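Local coordinates for putative L-alanine-DL-glutamate epimerase (Burkholderia xenovorans, PDB 3GO2), which probably catalyses a magnesium-dependent racemisation or epimerisation, as a member of the mandelate racemase/muconate lactonizing enzyme family, at residues K4-D9 against T26-I31; R67-A72 against A90-L95; Q300-A305 against A330-A335; V315-F320 against P337-M342. All coordinates share one frame; numbering follows the deposited sequence.

How the contacts relate
From the N terminus, contact 1 comes first: strands 5-14 and 19-27 pair as a hairpin in the small N-terminal sheet. Contact 2 then closes the turn between helices 65-76 and 82-103, its centre about 14 Å from that of contact 1. In the barrel region the other two cross, their segments alternating along the chain: contact 3 spans from helix 298-310 to helix 323-335 across strand 314-317, and contact 4 from that strand to the segment after helix 323-335. N338 ND2 reaches A305 O between them. A probable hydrogen bond, E92 OE2 to Q300 NE2, joins contact 2 to contact 3 and the N-terminal helices to the barrel.

Contact 1 of 4, residues K4-D9 against T26-I31; sequences KVVSVD and TTDEGI
S7 and T26 stand side by side on one face of the hairpin, OG of S7 lying 3.5 Å from CB of T26. The S7 hydroxyl sits between its own N and carbonyl carbon (chi1 66°), and from there it can share a water with OG1 of T26. That water lies 2.7 Å from S7 OG and 2.9 Å from T26 OG1, and its bond to D9 OD2 is 2.8 Å, so three side chains gather round one molecule. V6 points toward the partner strand, and its CG2 branch packs 3.7 Å from CA of D28, beside the aspartate CB. V5 and T27 instead turn their side chains away from each other, and both lean on V62. At the open end of the hairpin D28 N bonds to K4 O at 2.9 Å, while the D28 carboxylate turns to S2. T27 OG1 takes a bond from I31 N, bracing the type I turn T27-G30. The backbone carries the irregularity: V6 N gives T26 O a short, fairly straight bond in the carbonyl plane (2.8 Å, 163°) and S7 N adds a weak one, whereas T26 N returns to S7 O. Two residues thus face one, a classic beta bulge in an antiparallel hairpin.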
loop_
_atom_site.group_PDB
_atom_site.type_symbol
_atom_site.label_atom_id
_atom_site.label_comp_id
_atom_site.label_asym_id
_atom_site.label_seq_id
_atom_site.Cartn_x
_atom_site.Cartn_y
_atom_site.Cartn_z
ATOM N N LYS A 4 -50.479 -5.380 -9.667
ATOM C CA LYS A 4 -50.176 -5.314 -8.241
ATOM C C LYS A 4 -49.943 -6.686 -7.612
ATOM O O LYS A 4 -50.559 -7.673 -7.997
ATOM C CB LYS A 4 -51.268 -4.569 -7.468
ATOM C CG LYS A 4 -51.319 -3.103 -7.806
ATOM C CD LYS A 4 -52.398 -2.366 -7.048
ATOM C CE LYS A 4 -52.340 -0.876 -7.366
ATOM N NZ LYS A 4 -53.461 -0.131 -6.717
ATOM N N VAL A 5 -49.047 -6.716 -6.625
ATOM C CA VAL A 5 -48.886 -7.863 -5.744
ATOM C C VAL A 5 -50.060 -7.872 -4.776
ATOM O O VAL A 5 -50.347 -6.867 -4.128
ATOM C CB VAL A 5 -47.555 -7.804 -4.980
ATOM C CG1 VAL A 5 -47.474 -8.944 -3.965
ATOM C CG2 VAL A 5 -46.365 -7.880 -5.966
ATOM N N VAL A 6 -50.752 -8.996 -4.681
ATOM C CA VAL A 6 -51.876 -9.104 -3.761
ATOM C C VAL A 6 -51.522 -9.843 -2.483
ATOM O O VAL A 6 -52.094 -9.571 -1.409
ATOM C CB VAL A 6 -53.068 -9.776 -4.475
ATOM C CG1 VAL A 6 -54.096 -10.213 -3.512
ATOM C CG2 VAL A 6 -53.678 -8.770 -5.447
ATOM N N SER A 7 -50.593 -10.789 -2.580
ATOM C CA SER A 7 -50.213 -11.566 -1.410
ATOM C C SER A 7 -48.806 -12.141 -1.509
ATOM O O SER A 7 -48.304 -12.406 -2.612
ATOM C CB SER A 7 -51.244 -12.658 -1.132
ATOM O OG SER A 7 -51.270 -13.618 -2.151
ATOM N N VAL A 8 -48.180 -12.300 -0.340
ATOM C CA VAL A 8 -46.882 -12.945 -0.189
ATOM C C VAL A 8 -47.012 -13.909 0.976
ATOM O O VAL A 8 -47.261 -13.482 2.116
ATOM C CB VAL A 8 -45.745 -11.937 0.094
ATOM C CG1 VAL A 8 -44.407 -12.690 0.237
ATOM C CG2 VAL A 8 -45.688 -10.859 -0.998
ATOM N N ASP A 9 -46.915 -15.203 0.666
ATOM C CA ASP A 9 -47.063 -16.293 1.626
ATOM C C ASP A 9 -45.786 -17.117 1.686
ATOM O O ASP A 9 -45.010 -17.147 0.722
ATOM C CB ASP A 9 -48.198 -17.212 1.186
ATOM C CG ASP A 9 -49.536 -16.497 1.053
ATOM O OD1 ASP A 9 -49.945 -15.841 2.027
ATOM O OD2 ASP A 9 -50.164 -16.610 -0.031
ATOM N N THR A 26 -48.533 -13.794 -5.242
ATOM C CA THR A 26 -49.658 -13.808 -6.191
ATOM C C THR A 26 -49.940 -12.391 -6.648
ATOM O O THR A 26 -49.936 -11.467 -5.829
ATOM C CB THR A 26 -50.953 -14.399 -5.507
ATOM O OG1 THR A 26 -50.694 -15.717 -5.019
ATOM C CG2 THR A 26 -52.135 -14.461 -6.503
ATOM N N THR A 27 -50.207 -12.219 -7.950
ATOM C CA THR A 27 -50.544 -10.912 -8.510
ATOM C C THR A 27 -52.068 -10.748 -8.674
ATOM O O THR A 27 -52.819 -11.718 -8.590
ATOM C CB THR A 27 -49.867 -10.702 -9.867
ATOM O OG1 THR A 27 -50.530 -11.464 -10.876
ATOM C CG2 THR A 27 -48.410 -11.162 -9.824
ATOM N N ASP A 28 -52.502 -9.527 -8.965
ATOM C CA ASP A 28 -53.927 -9.245 -9.156
ATOM C C ASP A 28 -54.528 -10.037 -10.320
ATOM O O ASP A 28 -55.733 -10.340 -10.307
ATOM C CB ASP A 28 -54.147 -7.743 -9.377
ATOM C CG ASP A 28 -55.602 -7.398 -9.606
ATOM O OD1 ASP A 28 -56.381 -7.431 -8.635
ATOM O OD2 ASP A 28 -55.962 -7.124 -10.772
ATOM N N GLU A 29 -53.694 -10.403 -11.296
ATOM C CA GLU A 29 -54.130 -11.186 -12.468
ATOM C C GLU A 29 -54.132 -12.684 -12.211
ATOM O O GLU A 29 -54.486 -13.452 -13.109
ATOM C CB GLU A 29 -53.186 -10.929 -13.644
ATOM C CG GLU A 29 -53.033 -9.477 -14.033
ATOM C CD GLU A 29 -54.068 -8.989 -15.023
ATOM O OE1 GLU A 29 -54.802 -9.827 -15.603
ATOM O OE2 GLU A 29 -54.158 -7.745 -15.210
ATOM N N GLY A 30 -53.694 -13.107 -11.025
ATOM C CA GLY A 30 -53.622 -14.515 -10.688
ATOM C C GLY A 30 -52.342 -15.239 -11.056
ATOM O O GLY A 30 -52.269 -16.446 -10.928
ATOM N N ILE A 31 -51.324 -14.505 -11.479
ATOM C CA ILE A 31 -50.012 -15.112 -11.715
ATOM C C ILE A 31 -49.378 -15.402 -10.362
ATOM O O ILE A 31 -49.470 -14.574 -9.453
ATOM C CB ILE A 31 -49.075 -14.163 -12.495
ATOM C CG1 ILE A 31 -49.628 -13.867 -13.897
ATOM C CG2 ILE A 31 -47.661 -14.763 -12.586
ATOM C CD1 ILE A 31 -49.437 -14.967 -14.854
HETATM O O HOH W 1 -49.397 -15.590 -2.472
#

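Contact 2 of 4, residues R67-A72 against A90-L95; sequences RFFAEA and AIENAL
The F68 ring has CG2 of I91 over one face, 3.5 Å from both CE2 and CZ of the ring. The opposite face is taken by CB of A72, one turn on in its own helix, 4.0 Å above the plane and offset toward the rim. L95 approaches obliquely from the I91 side, with CD1 3.7 Å from CD2 of F68 and close to CG and CB as well, so the isoleucine serves the far end of the ring and the leucine its root. The second ring, F69, meets E92 OE2 at 4.0 Å from its CD1; ring and carboxylate planes are 48° apart, so the approach is neither stacked nor flat alongside.

The torsions explain the reach. In F68, CG lies anti to the backbone N (chi1 161°), and the ring extends across to the neighbouring helix. E92 likewise starts anti and continues extended, which brings its carboxylate to F69; OE2 is then taken up by NE2 of Q300. Within helix 65-76, and not crossing to its partner, R67 NH1 forms a salt bridge with E71 OE1 (2.8 Å), the oxygen nearly in the guanidinium plane but the nitrogen well above the carboxylate plane. F185 of a second subunit packs on both residues.

I91 also packs on L53 and L57 of helix 46-57, and L95 on L25, which extends the apolar layer. Over these segments the axes run 166° apart and approach to 10.5 Å: an antiparallel helical hairpin, belonging to the N-terminal capping domain characteristic of the enolase superfamily.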
loop_
_atom_site.group_PDB
_atom_site.type_symbol
_atom_site.label_atom_id
_atom_site.label_comp_id
_atom_site.label_asym_id
_atom_site.label_seq_id
_atom_site.Cartn_x
_atom_site.Cartn_y
_atom_site.Cartn_z
ATOM N N ARG A 67 -37.127 -1.699 -7.344
ATOM C CA ARG A 67 -37.747 -0.775 -6.379
ATOM C C ARG A 67 -37.935 -1.467 -5.024
ATOM O O ARG A 67 -37.601 -0.903 -3.960
ATOM C CB ARG A 67 -39.103 -0.271 -6.884
ATOM C CG ARG A 67 -39.757 0.785 -5.992
ATOM C CD ARG A 67 -41.290 0.671 -6.056
ATOM N NE ARG A 67 -41.755 -0.602 -5.507
ATOM C CZ ARG A 67 -41.776 -0.928 -4.219
ATOM N NH1 ARG A 67 -41.411 -0.056 -3.272
ATOM N NH2 ARG A 67 -42.185 -2.131 -3.853
ATOM N N PHE A 68 -38.512 -2.664 -5.039
ATOM C CA PHE A 68 -38.684 -3.435 -3.789
ATOM C C PHE A 68 -37.319 -3.640 -3.102
ATOM O O PHE A 68 -37.186 -3.468 -1.892
ATOM C CB PHE A 68 -39.367 -4.789 -4.007
ATOM C CG PHE A 68 -39.135 -5.759 -2.862
ATOM C CD1 PHE A 68 -39.814 -5.616 -1.680
ATOM C CD2 PHE A 68 -38.146 -6.717 -2.950
ATOM C CE1 PHE A 68 -39.571 -6.461 -0.600
ATOM C CE2 PHE A 68 -37.882 -7.581 -1.867
ATOM C CZ PHE A 68 -38.602 -7.435 -0.693
ATOM N N PHE A 69 -36.324 -4.042 -3.874
ATOM C CA PHE A 69 -35.018 -4.290 -3.292
ATOM C C PHE A 69 -34.479 -3.024 -2.629
ATOM O O PHE A 69 -33.983 -3.053 -1.492
ATOM C CB PHE A 69 -34.022 -4.813 -4.333
ATOM C CG PHE A 69 -32.673 -5.069 -3.740
ATOM C CD1 PHE A 69 -32.408 -6.253 -3.067
ATOM C CD2 PHE A 69 -31.695 -4.109 -3.807
ATOM C CE1 PHE A 69 -31.166 -6.450 -2.478
ATOM C CE2 PHE A 69 -30.479 -4.293 -3.186
ATOM C CZ PHE A 69 -30.212 -5.473 -2.540
ATOM N N ALA A 70 -34.564 -1.895 -3.344
ATOM C CA ALA A 70 -34.031 -0.644 -2.854
ATOM C C ALA A 70 -34.746 -0.236 -1.579
ATOM O O ALA A 70 -34.108 0.135 -0.612
ATOM C CB ALA A 70 -34.148 0.482 -3.923
ATOM N N GLU A 71 -36.062 -0.410 -1.542
ATOM C CA GLU A 71 -36.832 -0.030 -0.348
ATOM C C GLU A 71 -36.511 -0.950 0.824
ATOM O O GLU A 71 -36.341 -0.505 1.970
ATOM C CB GLU A 71 -38.321 -0.081 -0.656
ATOM C CG GLU A 71 -39.184 0.363 0.536
ATOM C CD GLU A 71 -40.680 0.341 0.236
ATOM O OE1 GLU A 71 -41.143 -0.519 -0.513
ATOM O OE2 GLU A 71 -41.393 1.181 0.793
ATOM N N ALA A 72 -36.443 -2.243 0.542
ATOM C CA ALA A 72 -36.135 -3.235 1.560
ATOM C C ALA A 72 -34.757 -3.018 2.176
ATOM O O ALA A 72 -34.603 -3.162 3.368
ATOM C CB ALA A 72 -36.265 -4.663 1.005
ATOM N N ALA A 90 -35.035 -14.077 -1.275
ATOM C CA ALA A 90 -36.139 -15.009 -1.531
ATOM C C ALA A 90 -37.339 -14.299 -2.162
ATOM O O ALA A 90 -38.014 -14.820 -3.099
ATOM C CB ALA A 90 -36.549 -15.690 -0.229
ATOM N N ILE A 91 -37.634 -13.105 -1.655
ATOM C CA ILE A 91 -38.721 -12.322 -2.239
ATOM C C ILE A 91 -38.366 -11.888 -3.662
ATOM O O ILE A 91 -39.198 -11.961 -4.549
ATOM C CB ILE A 91 -39.111 -11.144 -1.364
ATOM C CG1 ILE A 91 -39.673 -11.664 -0.037
ATOM C CG2 ILE A 91 -40.110 -10.221 -2.102
ATOM C CD1 ILE A 91 -39.981 -10.525 0.998
ATOM N N GLU A 92 -37.130 -11.445 -3.872
ATOM C CA GLU A 92 -36.654 -11.087 -5.199
ATOM C C GLU A 92 -36.868 -12.216 -6.177
ATOM O O GLU A 92 -37.325 -12.006 -7.297
ATOM C CB GLU A 92 -35.172 -10.685 -5.152
ATOM C CG GLU A 92 -34.607 -10.413 -6.551
ATOM C CD GLU A 92 -33.302 -9.681 -6.516
ATOM O OE1 GLU A 92 -32.258 -10.299 -6.820
ATOM O OE2 GLU A 92 -33.343 -8.483 -6.205
ATOM N N ASN A 93 -36.527 -13.426 -5.762
ATOM C CA ASN A 93 -36.622 -14.542 -6.653
ATOM C C ASN A 93 -38.074 -14.895 -6.988
ATOM O O ASN A 93 -38.347 -15.323 -8.089
ATOM C CB ASN A 93 -35.828 -15.727 -6.135
ATOM C CG ASN A 93 -34.361 -15.537 -6.318
ATOM O OD1 ASN A 93 -33.935 -14.781 -7.209
ATOM N ND2 ASN A 93 -33.562 -16.255 -5.525
ATOM N N ALA A 94 -39.003 -14.643 -6.069
ATOM C CA ALA A 94 -40.426 -14.868 -6.353
ATOM C C ALA A 94 -40.954 -13.770 -7.268
ATOM O O ALA A 94 -41.745 -14.042 -8.164
ATOM C CB ALA A 94 -41.246 -14.943 -5.039
ATOM N N LEU A 95 -40.467 -12.541 -7.069
ATOM C CA LEU A 95 -40.821 -11.411 -7.953
ATOM C C LEU A 95 -40.357 -11.702 -9.380
ATOM O O LEU A 95 -41.092 -11.464 -10.347
ATOM C CB LEU A 95 -40.225 -10.107 -7.435
ATOM C CG LEU A 95 -40.913 -9.387 -6.287
ATOM C CD1 LEU A 95 -40.042 -8.295 -5.676
ATOM C CD2 LEU A 95 -42.215 -8.773 -6.798
#

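Contact 3 of 4, residues Q300-A305 against A330-A335; sequences QSMKIA and ANFAAA
M302 and F332 make the sulfur-aromatic contact. SD lies 4.6 Å from the centroid of the F332 ring and 62° off its normal, an oblique Met-aromatic approach in which the sulfur nears CD1 at 3.6 Å. The methionine is bent at both chi2 and chi3, and this folding brings SD to the ring and swings CE on to CB of A335, 4.0 Å away. The two side chains run past each other in opposite directions.

Apolar contacts complete the grip on the phenyl group. CB of S301 lies 3.7 Å from CE1 of F332, and CB of A305 reaches CZ at 4.3 Å. F332 itself has CG anti to its N (chi1 171°), which carries the ring across to the helix of 300-305; T293 touches it too.

Polar contacts are slight across the interface. The carbonyl oxygen of S301 lies at the ring edge, 3.6 Å from CE1 of F332, while the S301 hydroxyl, OG, bonds to G297 O.

These neighbouring barrel helices, whose short segments cross at -35°, meet mainly through carbon and sulfur, consistent with shape and dispersion doing most of the holding; the S301 carbonyl at the ring edge is the polar exception.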
loop_
_atom_site.group_PDB
_atom_site.type_symbol
_atom_site.label_atom_id
_atom_site.label_comp_id
_atom_site.label_asym_id
_atom_site.label_seq_id
_atom_site.Cartn_x
_atom_site.Cartn_y
_atom_site.Cartn_z
ATOM N N GLN A 300 -29.573 -9.495 -7.905
ATOM C CA GLN A 300 -28.385 -9.044 -7.205
ATOM C C GLN A 300 -27.169 -9.896 -7.598
ATOM O O GLN A 300 -26.063 -9.366 -7.719
ATOM C CB GLN A 300 -28.601 -9.090 -5.684
ATOM C CG GLN A 300 -29.803 -8.301 -5.161
ATOM C CD GLN A 300 -29.941 -6.923 -5.772
ATOM O OE1 GLN A 300 -28.981 -6.152 -5.786
ATOM N NE2 GLN A 300 -31.111 -6.632 -6.343
ATOM N N SER A 301 -27.384 -11.189 -7.835
ATOM C CA SER A 301 -26.306 -12.093 -8.207
ATOM C C SER A 301 -25.738 -11.758 -9.575
ATOM O O SER A 301 -24.551 -11.984 -9.804
ATOM C CB SER A 301 -26.776 -13.550 -8.164
ATOM O OG SER A 301 -27.209 -13.843 -6.859
ATOM N N MET A 302 -26.564 -11.233 -10.491
ATOM C CA MET A 302 -26.043 -10.780 -11.786
ATOM C C MET A 302 -25.031 -9.625 -11.604
ATOM O O MET A 302 -23.990 -9.559 -12.288
ATOM C CB MET A 302 -27.189 -10.366 -12.741
ATOM C CG MET A 302 -28.139 -11.491 -13.130
ATOM S SD MET A 302 -27.442 -13.031 -13.809
ATOM C CE MET A 302 -26.821 -12.328 -15.370
ATOM N N LYS A 303 -25.314 -8.731 -10.650
ATOM C CA LYS A 303 -24.416 -7.645 -10.317
ATOM C C LYS A 303 -23.045 -8.181 -9.831
ATOM O O LYS A 303 -21.973 -7.739 -10.291
ATOM C CB LYS A 303 -25.045 -6.741 -9.242
ATOM C CG LYS A 303 -26.357 -6.058 -9.636
ATOM C CD LYS A 303 -26.924 -5.258 -8.466
ATOM C CE LYS A 303 -28.274 -4.672 -8.812
ATOM N NZ LYS A 303 -28.874 -3.958 -7.603
ATOM N N ILE A 304 -23.095 -9.143 -8.911
ATOM C CA ILE A 304 -21.909 -9.790 -8.379
ATOM C C ILE A 304 -21.139 -10.503 -9.507
ATOM O O ILE A 304 -19.910 -10.408 -9.602
ATOM C CB ILE A 304 -22.265 -10.783 -7.280
ATOM C CG1 ILE A 304 -22.958 -10.090 -6.116
ATOM C CG2 ILE A 304 -21.029 -11.540 -6.813
ATOM C CD1 ILE A 304 -23.670 -11.110 -5.186
ATOM N N ALA A 305 -21.857 -11.201 -10.380
ATOM C CA ALA A 305 -21.200 -11.851 -11.508
ATOM C C ALA A 305 -20.453 -10.866 -12.418
ATOM O O ALA A 305 -19.331 -11.135 -12.862
ATOM C CB ALA A 305 -22.215 -12.657 -12.320
ATOM N N ALA A 330 -30.200 -22.601 -12.583
ATOM C CA ALA A 330 -30.057 -22.874 -14.020
ATOM C C ALA A 330 -30.265 -21.621 -14.856
ATOM O O ALA A 330 -29.579 -21.410 -15.865
ATOM C CB ALA A 330 -31.026 -23.951 -14.468
ATOM N N ASN A 331 -31.215 -20.778 -14.460
ATOM C CA ASN A 331 -31.465 -19.569 -15.205
ATOM C C ASN A 331 -30.337 -18.533 -15.065
ATOM O O ASN A 331 -29.967 -17.876 -16.030
ATOM C CB ASN A 331 -32.829 -18.968 -14.840
ATOM C CG ASN A 331 -33.975 -19.715 -15.497
ATOM O OD1 ASN A 331 -34.396 -19.355 -16.598
ATOM N ND2 ASN A 331 -34.478 -20.767 -14.848
ATOM N N PHE A 332 -29.807 -18.396 -13.847
ATOM C CA PHE A 332 -28.608 -17.598 -13.606
ATOM C C PHE A 332 -27.444 -18.112 -14.448
ATOM O O PHE A 332 -26.758 -17.338 -15.137
ATOM C CB PHE A 332 -28.268 -17.691 -12.127
ATOM C CG PHE A 332 -26.943 -17.100 -11.751
ATOM C CD1 PHE A 332 -26.785 -15.731 -11.572
ATOM C CD2 PHE A 332 -25.857 -17.922 -11.519
ATOM C CE1 PHE A 332 -25.524 -15.203 -11.181
ATOM C CE2 PHE A 332 -24.626 -17.397 -11.139
ATOM C CZ PHE A 332 -24.474 -16.047 -10.953
ATOM N N ALA A 333 -27.221 -19.418 -14.384
ATOM C CA ALA A 333 -26.121 -20.055 -15.114
ATOM C C ALA A 333 -26.240 -19.892 -16.637
ATOM O O ALA A 333 -25.235 -19.800 -17.345
ATOM C CB ALA A 333 -26.057 -21.543 -14.765
ATOM N N ALA A 334 -27.464 -19.864 -17.145
ATOM C CA ALA A 334 -27.683 -19.660 -18.560
ATOM C C ALA A 334 -27.207 -18.315 -19.104
ATOM O O ALA A 334 -26.788 -18.214 -20.268
ATOM C CB ALA A 334 -29.165 -19.868 -18.877
ATOM N N ALA A 335 -27.271 -17.268 -18.268
ATOM C CA ALA A 335 -27.067 -15.903 -18.683
ATOM C C ALA A 335 -25.668 -15.339 -18.358
ATOM O O ALA A 335 -25.247 -14.316 -18.925
ATOM C CB ALA A 335 -28.154 -15.017 -18.032
#

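Contact 4 of 4, residues V315-F320 against P337-M342; sequences VAPHNF and PNLRIM
M342 can be followed outward from P317 to N319. Its CB leaves the backbone beside the partner segment, and CG, anti to the backbone N (chi1 176°), comes 3.9 Å from CG of P317, the two side chains crossing at about a right angle. Next along the extended chain, M342 SD lies 4.0 Å from A333 CB on helix 323-335. CE, at the tip, settles 3.7 Å from ND2 of N319. That amide is held in place by other partners: ND2 bonds to T326 OG1 and OD1 to N329.

Upstream, V315 is bridged to L339. V315 N donates to N338 O, and R340 N returns to V315 O, each at 2.8 Å. This joins strand 314-317, beside 288-291, to the segment that follows helix 323-335, in the modified (beta/alpha)8 barrel, (beta/alpha)7beta, of the enolase superfamily. The A316 side chain is about 8 Å from those of E245, a magnesium ligand, and K163. N338 centres an inverse gamma turn, and its ND2 bonds to I313 O and A305 O while lying near CG1 of V315.

Between these ends, L339 CD1 packs on CD of P317 at 3.8 Å. The carbonyl oxygen of I341 is buried without a conventional partner; CB of A316 approaches it to 3.2 Å, and CA of A316 makes a CA-H...O contact with it. R340 turns its guanidinium away, its NE forming a salt bridge with E227 of a fourth subunit.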
loop_
_atom_site.group_PDB
_atom_site.type_symbol
_atom_site.label_atom_id
_atom_site.label_comp_id
_atom_site.label_asym_id
_atom_site.label_seq_id
_atom_site.Cartn_x
_atom_site.Cartn_y
_atom_site.Cartn_z
ATOM N N VAL A 315 -17.549 -17.577 -11.857
ATOM C CA VAL A 315 -18.433 -17.801 -10.701
ATOM C C VAL A 315 -19.140 -19.131 -10.802
ATOM O O VAL A 315 -19.302 -19.679 -11.906
ATOM C CB VAL A 315 -19.477 -16.668 -10.561
ATOM C CG1 VAL A 315 -18.796 -15.330 -10.431
ATOM C CG2 VAL A 315 -20.433 -16.649 -11.767
ATOM N N ALA A 316 -19.544 -19.672 -9.663
ATOM C CA ALA A 316 -20.305 -20.921 -9.635
ATOM C C ALA A 316 -21.464 -20.751 -8.662
ATOM O O ALA A 316 -21.263 -20.302 -7.548
ATOM C CB ALA A 316 -19.431 -22.091 -9.189
ATOM N N PRO A 317 -22.679 -21.146 -9.068
ATOM C CA PRO A 317 -23.774 -21.092 -8.086
ATOM C C PRO A 317 -23.648 -22.091 -6.957
ATOM O O PRO A 317 -23.103 -23.195 -7.142
ATOM C CB PRO A 317 -25.019 -21.452 -8.908
ATOM C CG PRO A 317 -24.604 -21.542 -10.263
ATOM C CD PRO A 317 -23.151 -21.489 -10.415
ATOM N N HIS A 318 -24.133 -21.679 -5.782
ATOM C CA HIS A 318 -24.295 -22.549 -4.635
ATOM C C HIS A 318 -25.687 -23.176 -4.758
ATOM O O HIS A 318 -26.714 -22.483 -4.759
ATOM C CB HIS A 318 -24.178 -21.724 -3.371
ATOM C CG HIS A 318 -24.103 -22.527 -2.125
ATOM N ND1 HIS A 318 -24.438 -22.000 -0.899
ATOM C CD2 HIS A 318 -23.667 -23.792 -1.890
ATOM C CE1 HIS A 318 -24.208 -22.899 0.037
ATOM N NE2 HIS A 318 -23.758 -24.001 -0.535
ATOM N N ASN A 319 -25.732 -24.495 -4.879
ATOM C CA ASN A 319 -26.986 -25.156 -5.195
ATOM C C ASN A 319 -27.028 -26.531 -4.577
ATOM O O ASN A 319 -26.449 -27.460 -5.125
ATOM C CB ASN A 319 -27.124 -25.263 -6.713
ATOM C CG ASN A 319 -28.446 -25.846 -7.132
ATOM O OD1 ASN A 319 -29.489 -25.373 -6.708
ATOM N ND2 ASN A 319 -28.408 -26.893 -7.948
ATOM N N PHE A 320 -27.707 -26.650 -3.441
ATOM C CA PHE A 320 -27.745 -27.912 -2.698
ATOM C C PHE A 320 -29.077 -28.111 -1.958
ATOM O O PHE A 320 -29.148 -28.719 -0.887
ATOM C CB PHE A 320 -26.513 -28.037 -1.785
ATOM C CG PHE A 320 -26.567 -27.216 -0.535
ATOM C CD1 PHE A 320 -26.657 -27.841 0.719
ATOM C CD2 PHE A 320 -26.533 -25.832 -0.584
ATOM C CE1 PHE A 320 -26.699 -27.071 1.882
ATOM C CE2 PHE A 320 -26.589 -25.081 0.582
ATOM C CZ PHE A 320 -26.682 -25.692 1.794
ATOM N N PRO A 337 -21.771 -14.993 -18.538
ATOM C CA PRO A 337 -20.682 -15.488 -19.385
ATOM C C PRO A 337 -19.585 -16.168 -18.587
ATOM O O PRO A 337 -19.101 -17.237 -18.986
ATOM C CB PRO A 337 -20.111 -14.217 -20.039
ATOM C CG PRO A 337 -20.531 -13.113 -19.145
ATOM C CD PRO A 337 -21.878 -13.528 -18.606
ATOM N N ASN A 338 -19.206 -15.565 -17.471
ATOM C CA ASN A 338 -18.059 -16.009 -16.683
ATOM C C ASN A 338 -18.451 -17.115 -15.685
ATOM O O ASN A 338 -18.322 -16.956 -14.482
ATOM C CB ASN A 338 -17.365 -14.810 -15.994
ATOM C CG ASN A 338 -18.325 -13.949 -15.148
ATOM O OD1 ASN A 338 -19.420 -13.607 -15.601
ATOM N ND2 ASN A 338 -17.893 -13.571 -13.945
ATOM N N LEU A 339 -18.956 -18.235 -16.220
ATOM C CA LEU A 339 -19.473 -19.343 -15.423
ATOM C C LEU A 339 -18.442 -20.461 -15.315
ATOM O O LEU A 339 -18.061 -21.074 -16.329
ATOM C CB LEU A 339 -20.766 -19.897 -16.032
ATOM C CG LEU A 339 -21.389 -21.111 -15.342
ATOM C CD1 LEU A 339 -22.056 -20.738 -14.009
ATOM C CD2 LEU A 339 -22.405 -21.792 -16.282
ATOM N N ARG A 340 -18.004 -20.756 -14.095
ATOM C CA ARG A 340 -17.022 -21.819 -13.890
ATOM C C ARG A 340 -17.600 -23.214 -14.116
ATOM O O ARG A 340 -17.012 -24.047 -14.847
ATOM C CB ARG A 340 -16.428 -21.780 -12.455
ATOM C CG ARG A 340 -15.346 -22.855 -12.240
ATOM C CD ARG A 340 -14.163 -22.572 -13.128
ATOM N NE ARG A 340 -13.139 -23.602 -13.145
ATOM C CZ ARG A 340 -13.099 -24.630 -13.995
ATOM N NH1 ARG A 340 -14.082 -24.846 -14.865
ATOM N NH2 ARG A 340 -12.084 -25.472 -13.951
ATOM N N ILE A 341 -18.722 -23.457 -13.444
ATOM C CA ILE A 341 -19.393 -24.764 -13.333
ATOM C C ILE A 341 -20.617 -24.537 -12.443
ATOM O O ILE A 341 -20.695 -23.498 -11.788
ATOM C CB ILE A 341 -18.465 -25.820 -12.701
ATOM C CG1 ILE A 341 -19.014 -27.228 -12.879
ATOM C CG2 ILE A 341 -18.222 -25.554 -11.214
ATOM C CD1 ILE A 341 -17.928 -28.303 -12.678
ATOM N N MET A 342 -21.568 -25.480 -12.415
ATOM C CA MET A 342 -22.740 -25.388 -11.523
ATOM C C MET A 342 -22.828 -26.596 -10.584
ATOM O O MET A 342 -22.746 -27.746 -10.998
ATOM C CB MET A 342 -24.073 -25.226 -12.289
ATOM C CG MET A 342 -25.347 -25.225 -11.387
ATOM S SD MET A 342 -26.797 -24.630 -12.320
ATOM C CE MET A 342 -28.071 -25.513 -11.340
#